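Local coordinates for protein putative fructose-bisphosphate aldolase (Coccidioides immitis, PDB 3PM6) that is a putative metal-dependent aldolase of the class II family, with a zinc ion bound in a closed eight-stranded parallel barrel, at residues I63-D67 / S68-R72; S122-S125 / K126-L130; G267-P270 / I271-H275. One frame throughout, in Å; residues are numbered along the deposited sequence.

Contact 1: residues I63-D67 / S68-R72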
# COMPACT_ATOMS: atom_id res chain seq x y z
N ILE A 63 -11.22 1.11 0.07
CA ILE A 63 -11.79 0.42 -1.09
C ILE A 63 -12.23 1.49 -2.13
O ILE A 63 -11.87 1.37 -3.32
CB ILE A 63 -12.95 -0.47 -0.67
CG1 ILE A 63 -12.46 -1.57 0.28
CG2 ILE A 63 -13.66 -1.04 -1.89
CD1 ILE A 63 -13.57 -2.07 1.27
N GLN A 64 -12.95 2.53 -1.68
CA GLN A 64 -13.38 3.65 -2.56
C GLN A 64 -12.17 4.17 -3.35
O GLN A 64 -12.26 4.39 -4.55
CB GLN A 64 -14.02 4.80 -1.73
CG GLN A 64 -15.50 4.56 -1.34
CD GLN A 64 -16.01 5.30 -0.05
OE1 GLN A 64 -15.48 6.35 0.41
NE2 GLN A 64 -17.08 4.74 0.53
N TYR A 65 -11.02 4.31 -2.68
CA TYR A 65 -9.84 4.91 -3.29
C TYR A 65 -8.97 3.96 -4.14
O TYR A 65 -8.56 4.34 -5.23
CB TYR A 65 -9.00 5.61 -2.22
CG TYR A 65 -7.54 5.91 -2.59
CD1 TYR A 65 -7.21 6.97 -3.45
CD2 TYR A 65 -6.50 5.17 -2.03
CE1 TYR A 65 -5.89 7.25 -3.76
CE2 TYR A 65 -5.17 5.46 -2.31
CZ TYR A 65 -4.88 6.49 -3.18
OH TYR A 65 -3.57 6.75 -3.49
N ALA A 66 -8.68 2.76 -3.64
CA ALA A 66 -7.69 1.86 -4.25
C ALA A 66 -8.27 0.50 -4.63
O ALA A 66 -7.51 -0.46 -4.85
CB ALA A 66 -6.50 1.70 -3.31
N ASP A 67 -9.59 0.42 -4.70
CA ASP A 67 -10.30 -0.82 -5.02
C ASP A 67 -9.82 -1.95 -4.11
O ASP A 67 -10.07 -1.89 -2.91
CB ASP A 67 -10.21 -1.15 -6.51
CG ASP A 67 -10.91 -0.11 -7.38
OD1 ASP A 67 -12.10 0.19 -7.11
OD2 ASP A 67 -10.28 0.40 -8.33
N SER A 68 -9.11 -2.93 -4.64
CA SER A 68 -8.60 -3.99 -3.77
C SER A 68 -7.12 -3.82 -3.36
O SER A 68 -6.60 -4.63 -2.61
CB SER A 68 -8.91 -5.41 -4.33
OG SER A 68 -8.15 -5.71 -5.49
N LEU A 69 -6.47 -2.73 -3.78
CA LEU A 69 -5.03 -2.53 -3.50
C LEU A 69 -4.57 -2.45 -2.05
O LEU A 69 -3.61 -3.12 -1.69
CB LEU A 69 -4.44 -1.32 -4.25
CG LEU A 69 -3.74 -1.72 -5.55
CD1 LEU A 69 -2.79 -0.61 -5.98
CD2 LEU A 69 -2.99 -3.02 -5.31
N LEU A 70 -5.17 -1.59 -1.24
CA LEU A 70 -4.76 -1.53 0.17
C LEU A 70 -5.20 -2.78 0.89
O LEU A 70 -4.49 -3.28 1.77
CB LEU A 70 -5.35 -0.30 0.85
CG LEU A 70 -4.54 0.96 0.63
CD1 LEU A 70 -5.31 2.19 1.04
CD2 LEU A 70 -3.22 0.85 1.42
N VAL A 71 -6.39 -3.27 0.53
CA VAL A 71 -6.94 -4.47 1.17
C VAL A 71 -5.94 -5.62 0.96
O VAL A 71 -5.56 -6.29 1.93
CB VAL A 71 -8.33 -4.82 0.63
CG1 VAL A 71 -8.84 -6.15 1.16
CG2 VAL A 71 -9.31 -3.75 0.92
N ARG A 72 -5.51 -5.81 -0.30
CA ARG A 72 -4.63 -6.92 -0.69
C ARG A 72 -3.24 -6.77 -0.07
O ARG A 72 -2.68 -7.73 0.44
CB ARG A 72 -4.53 -7.00 -2.23
O HOH W 1 -8.04 -1.15 -1.23
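The carbonyl oxygen of Ala-66 takes the backbone N-H of Leu-69 at 2.7 Å between Ala-66 O and Leu-69 N, and this bond closes the turn between two helices. The donor sits above the carbonyl plane, 35° out of it, and is not on a lone pair. A water spans the same turn: it donates to Asp-67 O at 2.7 Å and accepts from Val-71 N at 3.2 Å, binding the loop to the first turn of the second helix.

On one flank Ala-66 CB rests against Leu-69 CB at 3.8 Å, with Leu-70 just beyond. Leu-70 CD1 comes up to the edge of the Tyr-65 ring, near its plane, 4.4 Å from CD2. On another flank Ile-63 CG1 meets Val-71 CG2 at 3.9 Å, the two branched chains crossing at a slant; both branches lie beside their own backbone N (chi1 of Ile-63 is -63°). Phe-114 packs on this pair. The carboxylate of Asp-67 leads away to a salt bridge with Arg-100, while Tyr-65 OH bonds Thr-279 of the second subunit.

Asp-67, with positive phi (51°), is the first residue to leave helical backbone angles. What results is a type II' beta turn from Ala-66 to Leu-69, linking helix 60-66 to helix 69-80 on the outside of the TIM barrel, at the subunit interface.

Contact 2: residues S122-S125 / K126-L130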
# COMPACT_ATOMS: atom_id res chain seq x y z
N SER A 122 -24.99 2.59 13.37
CA SER A 122 -25.34 3.40 14.53
C SER A 122 -25.97 4.73 14.15
O SER A 122 -26.59 5.39 14.99
CB SER A 122 -24.07 3.67 15.39
OG SER A 122 -23.19 4.53 14.68
N HIS A 123 -25.80 5.14 12.89
CA HIS A 123 -26.43 6.35 12.40
C HIS A 123 -27.94 6.24 12.18
O HIS A 123 -28.63 7.26 12.10
CB HIS A 123 -25.75 6.83 11.13
CG HIS A 123 -24.39 7.44 11.37
ND1 HIS A 123 -23.94 8.54 10.68
CD2 HIS A 123 -23.41 7.10 12.24
CE1 HIS A 123 -22.72 8.84 11.09
NE2 HIS A 123 -22.37 7.99 12.04
N PHE A 124 -28.45 5.01 12.10
CA PHE A 124 -29.87 4.75 11.91
C PHE A 124 -30.53 4.64 13.28
O PHE A 124 -29.84 4.57 14.31
CB PHE A 124 -30.08 3.47 11.06
CG PHE A 124 -29.48 3.56 9.68
CD1 PHE A 124 -30.04 4.38 8.70
CD2 PHE A 124 -28.30 2.86 9.37
CE1 PHE A 124 -29.46 4.50 7.43
CE2 PHE A 124 -27.69 2.97 8.11
CZ PHE A 124 -28.26 3.79 7.12
N SER A 125 -31.87 4.63 13.30
CA SER A 125 -32.64 4.41 14.54
C SER A 125 -32.22 3.06 15.07
O SER A 125 -31.73 2.19 14.30
CB SER A 125 -34.16 4.42 14.27
OG SER A 125 -34.56 3.35 13.43
N LYS A 126 -32.38 2.90 16.38
CA LYS A 126 -32.03 1.65 17.05
C LYS A 126 -32.57 0.40 16.34
O LYS A 126 -31.84 -0.58 16.12
CB LYS A 126 -32.52 1.69 18.51
CG LYS A 126 -32.10 0.48 19.28
CD LYS A 126 -32.83 0.36 20.61
CE LYS A 126 -33.97 -0.67 20.55
NZ LYS A 126 -33.55 -1.88 19.73
N GLU A 127 -33.86 0.42 16.03
CA GLU A 127 -34.54 -0.75 15.44
C GLU A 127 -34.03 -1.05 14.02
O GLU A 127 -33.85 -2.19 13.64
CB GLU A 127 -36.07 -0.51 15.49
CG GLU A 127 -36.68 -0.34 16.93
CD GLU A 127 -36.64 1.11 17.54
OE1 GLU A 127 -36.25 2.13 16.89
OE2 GLU A 127 -37.02 1.21 18.73
N GLU A 128 -33.75 -0.02 13.24
CA GLU A 128 -33.13 -0.18 11.93
C GLU A 128 -31.68 -0.69 12.04
O GLU A 128 -31.26 -1.58 11.29
CB GLU A 128 -33.21 1.14 11.16
CG GLU A 128 -32.67 1.09 9.72
CD GLU A 128 -33.61 0.36 8.76
OE1 GLU A 128 -34.56 -0.35 9.18
OE2 GLU A 128 -33.40 0.52 7.56
N ASN A 129 -30.92 -0.13 12.97
CA ASN A 129 -29.57 -0.59 13.29
C ASN A 129 -29.62 -2.11 13.57
O ASN A 129 -28.86 -2.89 12.98
CB ASN A 129 -29.06 0.25 14.48
CG ASN A 129 -27.63 -0.09 14.94
OD1 ASN A 129 -27.02 -1.10 14.55
ND2 ASN A 129 -27.11 0.77 15.86
N LEU A 130 -30.54 -2.56 14.43
CA LEU A 130 -30.64 -4.00 14.73
C LEU A 130 -30.97 -4.81 13.49
O LEU A 130 -30.35 -5.87 13.26
CB LEU A 130 -31.72 -4.30 15.75
CG LEU A 130 -31.39 -4.09 17.20
CD1 LEU A 130 -32.73 -4.11 17.90
CD2 LEU A 130 -30.44 -5.19 17.72
O HOH W 2 -28.72 3.14 16.38
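The Phe-124 ring meets Glu-128 obliquely, offering neither a clear face nor a clear edge: Glu-128 CG lies 4.0 Å from Phe-124 CG and 3.8 Å from Phe-124 CB, and the ring and carboxylate planes stand 74° apart. It is thus the aliphatic part of the glutamate that touches the phenylalanine. Glu-128 CG is anti to the backbone N (chi1 -176°), which sets it beside Phe-124 CB, and a bend at chi2 then leads the carboxylate away to a salt bridge with Arg-131. The other flat group, the His-123 ring, has Ser-122 OG at its edge and in its plane, though that hydroxyl bonds Asp-120.

The amide of Asn-129 reaches back toward the start of the loop, with ND2 3.4 Å from Ser-122 CA. That nitrogen is gripped twice: it donates to the carbonyl oxygen of Glu-150 and to a water 2.9 Å from Asn-129 ND2. The same water donates to Phe-124 O, which also accepts from Arg-153. The side-chain amide is therefore fixed in its rotation, tying the loop to the helix and to the residues after strand 146-149.

Ser-125 supplies the join itself. Its carbonyl oxygen receives Asn-129 N at 2.8 Å in an almost straight bond, 171° at the hydrogen, with the donor nearly along the C=O axis. Its hydroxyl turns back over the helix start, OG lying between backbone N and carbonyl carbon, and accepts a weak bond from Glu-128 N at 3.5 Å. This is a serine N-cap, starting helix 126-141 after strand 116-119, a beta-to-alpha loop of the TIM barrel on the zinc side, with the side chain of Ser-122 about 9 Å from the zinc ion.

Contact 3: residues G267-P270 / I271-H275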
# COMPACT_ATOMS: atom_id res chain seq x y z
N GLY A 267 9.72 18.20 0.84
CA GLY A 267 10.53 19.23 0.16
C GLY A 267 11.93 19.40 0.76
O GLY A 267 12.73 20.15 0.23
N SER A 268 12.23 18.68 1.84
CA SER A 268 13.52 18.81 2.52
C SER A 268 14.36 17.55 2.57
O SER A 268 15.54 17.59 2.96
CB SER A 268 13.31 19.33 3.92
OG SER A 268 13.06 20.72 3.84
N LEU A 269 13.76 16.43 2.19
CA LEU A 269 14.38 15.12 2.26
C LEU A 269 14.01 14.36 1.00
O LEU A 269 12.96 14.64 0.42
CB LEU A 269 13.83 14.33 3.45
CG LEU A 269 14.20 14.77 4.85
CD1 LEU A 269 13.52 13.85 5.86
CD2 LEU A 269 15.70 14.77 5.05
N PRO A 270 14.85 13.41 0.57
CA PRO A 270 14.42 12.58 -0.55
C PRO A 270 13.14 11.84 -0.19
O PRO A 270 12.93 11.51 1.00
CB PRO A 270 15.56 11.57 -0.70
CG PRO A 270 16.76 12.25 -0.10
CD PRO A 270 16.22 13.09 1.03
N ILE A 271 12.28 11.59 -1.17
CA ILE A 271 11.04 10.85 -0.93
C ILE A 271 11.29 9.56 -0.15
O ILE A 271 10.52 9.23 0.76
CB ILE A 271 10.27 10.52 -2.22
CG1 ILE A 271 9.70 11.78 -2.85
CG2 ILE A 271 9.07 9.59 -1.90
CD1 ILE A 271 9.03 11.54 -4.20
N THR A 272 12.36 8.84 -0.50
CA THR A 272 12.67 7.61 0.21
C THR A 272 12.78 7.82 1.72
O THR A 272 12.24 7.03 2.50
CB THR A 272 13.93 6.91 -0.30
OG1 THR A 272 15.00 7.85 -0.38
CG2 THR A 272 13.71 6.27 -1.70
N ARG A 273 13.50 8.87 2.14
CA ARG A 273 13.69 9.17 3.56
C ARG A 273 12.40 9.69 4.19
O ARG A 273 12.12 9.46 5.37
CB ARG A 273 14.82 10.19 3.77
CG ARG A 273 15.24 10.36 5.22
CD ARG A 273 16.27 9.32 5.63
NE ARG A 273 16.38 9.19 7.08
CZ ARG A 273 16.09 8.09 7.77
NH1 ARG A 273 15.65 7.01 7.14
NH2 ARG A 273 16.25 8.06 9.09
N LEU A 274 11.62 10.42 3.39
CA LEU A 274 10.28 10.84 3.81
C LEU A 274 9.45 9.62 4.23
O LEU A 274 8.87 9.61 5.32
CB LEU A 274 9.62 11.57 2.66
CG LEU A 274 8.78 12.79 2.95
CD1 LEU A 274 9.53 13.75 3.87
CD2 LEU A 274 8.43 13.47 1.63
N HIS A 275 9.45 8.57 3.40
CA HIS A 275 8.65 7.37 3.68
C HIS A 275 9.16 6.67 4.92
O HIS A 275 8.38 6.16 5.71
CB HIS A 275 8.65 6.41 2.50
CG HIS A 275 7.80 6.87 1.36
ND1 HIS A 275 6.46 7.16 1.51
CD2 HIS A 275 8.08 7.08 0.06
CE1 HIS A 275 5.96 7.54 0.34
NE2 HIS A 275 6.93 7.52 -0.55
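Leu-269 and Arg-273 lean across one another at an angle, methyl against methylene: Leu-269 CD1 lies 3.9 Å from Arg-273 CG. The leucine reaches there with CG beside its backbone N (chi1 -70°) and an extended end, while the arginine sends CG anti to its own N and then bends sharply at chi2 (86°). Only the aliphatic base of the arginine is therefore used against the leucine; the guanidinium group runs on to a salt bridge with Glu-276. Leu-269 also faces Leu-274, its CB 4.4 Å from Leu-274 CD1, and Leu-274 in turn packs on Met-262 and Lys-265 of helix 252-265.

The Pro-270 ring flanks the first turn of the helix. Its CB approaches Thr-272 OG1 at 3.8 Å, a van der Waals touch, and its CD side comes up to Arg-273 CB at 4.2 Å. The carbonyl of the same residue receives the N-H of Leu-274, with 2.9 Å from Pro-270 O to Leu-274 N and an angle of 165° at the hydrogen, giving the first i to i+4 bond of the helix.

Ile-271 and Thr-272 meet Val-259 and Trp-61 of the second subunit, respectively. Pro-270 stands as the N-cap residue of helix 271-292, where the chain turns out of the loop after helix 252-265 into the long final helix of this TIM-barrel chain.

How the contacts relate
From the N terminus the three contacts come in series, none enclosing or crossing another; all are local, contact 1 closing a turn while contacts 2 and 3 open helices at their N-caps. Contact 1 links the two helices that follow strand 54-58; contact 2 leads from strand 116-119 into its helix; contact 3 joins the two last helices. Contacts 1 and 3 both reach the second subunit, their centres about 25 Å apart, and they meet through the dimer: Tyr-65 packs on His-275 of the second subunit. Contact 2 touches no other chain; it lies near the zinc, about 46 Å from contact 3 between centres, on the opposite side of the chain's centre.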